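Local coordinates for sporulation-control protein spo0M (PDB 5CL2) that controls the expression of spo0A and is required for Bacillus subtilis cells to pass the morphological stage 0 of sporulation, at residues T67-R72 / T92-T97. Residues are numbered along the deposited sequence; the frame is centred on the assembly and turned at random.
Sequences TIHSFR and TLPLDT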
loop_
_atom_site.group_PDB
_atom_site.type_symbol
_atom_site.label_atom_id
_atom_site.label_comp_id
_atom_site.label_asym_id
_atom_site.label_seq_id
_atom_site.Cartn_x
_atom_site.Cartn_y
_atom_site.Cartn_z
ATOM N N THR A 67 10.156 7.936 -0.302
ATOM C CA THR A 67 10.976 6.757 -0.061
ATOM C C THR A 67 10.274 5.486 -0.510
ATOM O O THR A 67 9.223 5.136 0.013
ATOM C CB THR A 67 11.351 6.670 1.437
ATOM O OG1 THR A 67 12.108 7.835 1.797
ATOM C CG2 THR A 67 12.173 5.433 1.731
ATOM N N ILE A 68 10.853 4.794 -1.486
ATOM C CA ILE A 68 10.283 3.551 -2.016
ATOM C C ILE A 68 10.625 2.342 -1.149
ATOM O O ILE A 68 9.815 1.408 -0.961
ATOM C CB ILE A 68 10.781 3.294 -3.442
ATOM C CG1 ILE A 68 10.289 4.385 -4.383
ATOM C CG2 ILE A 68 10.295 1.975 -3.960
ATOM C CD1 ILE A 68 11.002 4.381 -5.725
ATOM N N HIS A 69 11.862 2.323 -0.669
ATOM C CA HIS A 69 12.332 1.225 0.166
ATOM C C HIS A 69 13.455 1.707 1.041
ATOM O O HIS A 69 14.219 2.593 0.648
ATOM C CB HIS A 69 12.784 0.062 -0.692
ATOM C CG HIS A 69 13.278 -1.116 0.087
ATOM N ND1 HIS A 69 12.455 -1.815 0.948
ATOM C CD2 HIS A 69 14.467 -1.727 0.110
ATOM C CE1 HIS A 69 13.139 -2.818 1.474
ATOM N NE2 HIS A 69 14.370 -2.785 0.990
ATOM N N SER A 70 13.579 1.125 2.221
ATOM C CA SER A 70 14.631 1.529 3.133
ATOM C C SER A 70 15.048 0.310 3.937
ATOM O O SER A 70 14.203 -0.510 4.258
ATOM C CB SER A 70 14.137 2.667 4.027
ATOM O OG SER A 70 15.128 3.060 4.939
ATOM N N PHE A 71 16.351 0.150 4.190
ATOM C CA PHE A 71 16.855 -0.907 5.067
ATOM C C PHE A 71 18.262 -0.585 5.602
ATOM O O PHE A 71 18.976 0.250 5.039
ATOM C CB PHE A 71 16.866 -2.257 4.339
ATOM C CG PHE A 71 17.995 -2.413 3.377
ATOM C CD1 PHE A 71 17.948 -1.804 2.137
ATOM C CD2 PHE A 71 19.115 -3.161 3.719
ATOM C CE1 PHE A 71 19.005 -1.945 1.243
ATOM C CE2 PHE A 71 20.171 -3.311 2.835
ATOM C CZ PHE A 71 20.124 -2.693 1.597
ATOM N N ARG A 72 18.670 -1.269 6.669
ATOM C CA ARG A 72 19.972 -0.988 7.302
ATOM C C ARG A 72 21.093 -1.874 6.767
ATOM O O ARG A 72 21.038 -3.091 6.884
ATOM C CB ARG A 72 19.860 -1.140 8.818
ATOM C CG ARG A 72 21.174 -0.950 9.586
ATOM C CD ARG A 72 20.904 -0.223 10.891
ATOM N NE ARG A 72 20.270 1.058 10.596
ATOM C CZ ARG A 72 19.836 1.927 11.499
ATOM N NH1 ARG A 72 19.910 1.655 12.792
ATOM N NH2 ARG A 72 19.299 3.063 11.090
ATOM N N THR A 92 15.584 -6.390 -2.774
ATOM C CA THR A 92 14.732 -6.565 -3.919
ATOM C C THR A 92 14.034 -5.262 -4.242
ATOM O O THR A 92 13.489 -4.609 -3.352
ATOM C CB THR A 92 13.714 -7.668 -3.663
ATOM O OG1 THR A 92 14.417 -8.837 -3.232
ATOM C CG2 THR A 92 12.922 -7.978 -4.927
ATOM N N LEU A 93 14.070 -4.891 -5.516
ATOM C CA LEU A 93 13.332 -3.739 -6.020
ATOM C C LEU A 93 11.843 -4.025 -5.889
ATOM O O LEU A 93 11.336 -4.953 -6.527
ATOM C CB LEU A 93 13.701 -3.484 -7.475
ATOM C CG LEU A 93 13.894 -2.064 -7.991
ATOM C CD1 LEU A 93 15.113 -1.452 -7.366
ATOM C CD2 LEU A 93 14.008 -2.057 -9.512
ATOM N N PRO A 94 11.137 -3.231 -5.066
ATOM C CA PRO A 94 9.682 -3.405 -4.883
ATOM C C PRO A 94 8.945 -3.367 -6.220
ATOM O O PRO A 94 9.427 -2.724 -7.147
ATOM C CB PRO A 94 9.282 -2.216 -4.003
ATOM C CG PRO A 94 10.578 -1.867 -3.250
ATOM C CD PRO A 94 11.708 -2.168 -4.212
ATOM N N LEU A 95 7.819 -4.064 -6.333
ATOM C CA LEU A 95 7.080 -4.105 -7.598
ATOM C C LEU A 95 6.401 -2.784 -7.964
ATOM O O LEU A 95 5.994 -2.589 -9.120
ATOM C CB LEU A 95 6.037 -5.224 -7.560
ATOM C CG LEU A 95 6.636 -6.632 -7.575
ATOM C CD1 LEU A 95 5.560 -7.727 -7.582
ATOM C CD2 LEU A 95 7.543 -6.766 -8.783
ATOM N N ASP A 96 6.257 -1.878 -7.002
ATOM C CA ASP A 96 5.654 -0.573 -7.303
ATOM C C ASP A 96 6.731 0.499 -7.596
ATOM O O ASP A 96 6.412 1.689 -7.649
ATOM C CB ASP A 96 4.718 -0.110 -6.169
ATOM C CG ASP A 96 5.366 -0.264 -4.798
ATOM O OD1 ASP A 96 6.535 -0.694 -4.788
ATOM O OD2 ASP A 96 4.752 0.073 -3.751
ATOM N N THR A 97 8.002 0.097 -7.713
ATOM C CA THR A 97 9.052 1.010 -8.179
ATOM C C THR A 97 8.706 1.557 -9.567
ATOM O O THR A 97 8.469 0.775 -10.490
ATOM C CB THR A 97 10.431 0.305 -8.267
ATOM O OG1 THR A 97 10.788 -0.224 -6.991
ATOM C CG2 THR A 97 11.515 1.265 -8.734
#
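Van der Waals contacts, apolar at Pro94, carry the meeting of Ile68 and His69 with Pro94 and Thr97 of the loop that follows strand 84-92. With CG1 beside the backbone N (chi1 -64°), the CG2 branch of Ile68 lies anti to N and meets the loop, 3.9 Å from Pro94 CG and 3.8 Å from Thr97 OG1, the two partners side by side. The isoleucine and threonine side chains cross at nearly a right angle. Pro94 CG also meets His69 CB at 3.9 Å, so one ring carbon sits against two consecutive residues, while the imidazole lies obliquely to this carbon, a little farther off. That both residues face the loop is consistent with the classic beta bulge that Ile68 and His69 form opposite Leu49 of strand 40-57.

Hydrogen bonds hold the loop side in shape. Pro94 to Thr97 is a type I turn, and Pro94 O accepts twice: from Thr97 N at 3.2 Å, which closes the turn, and from Thr97 OG1 at 2.9 Å. The hydroxyl stands 29° from the carbonyl plane, on the same face as the amide. With an alanine at Thr97, Pro94 O would probably lose one of its two turn donors and a small gap would open beside the Ile68 methyl.

Arg162 forms a salt bridge with Asp96 OD2 and a hydrogen bond to Ile68 O, linking turn and bulge. Gln160 of the second subunit packs on Pro94 and accepts a hydrogen bond from Leu95 N. The contact thus joins an edge strand of one sheet to the loop crossing over from the other in the arrestin-like N-terminal region. With its hydroxyl turned to Pro94 O, Thr97 satisfies its polar atom within the turn, and the two segments meet through carbon surfaces and that hydroxyl's flank.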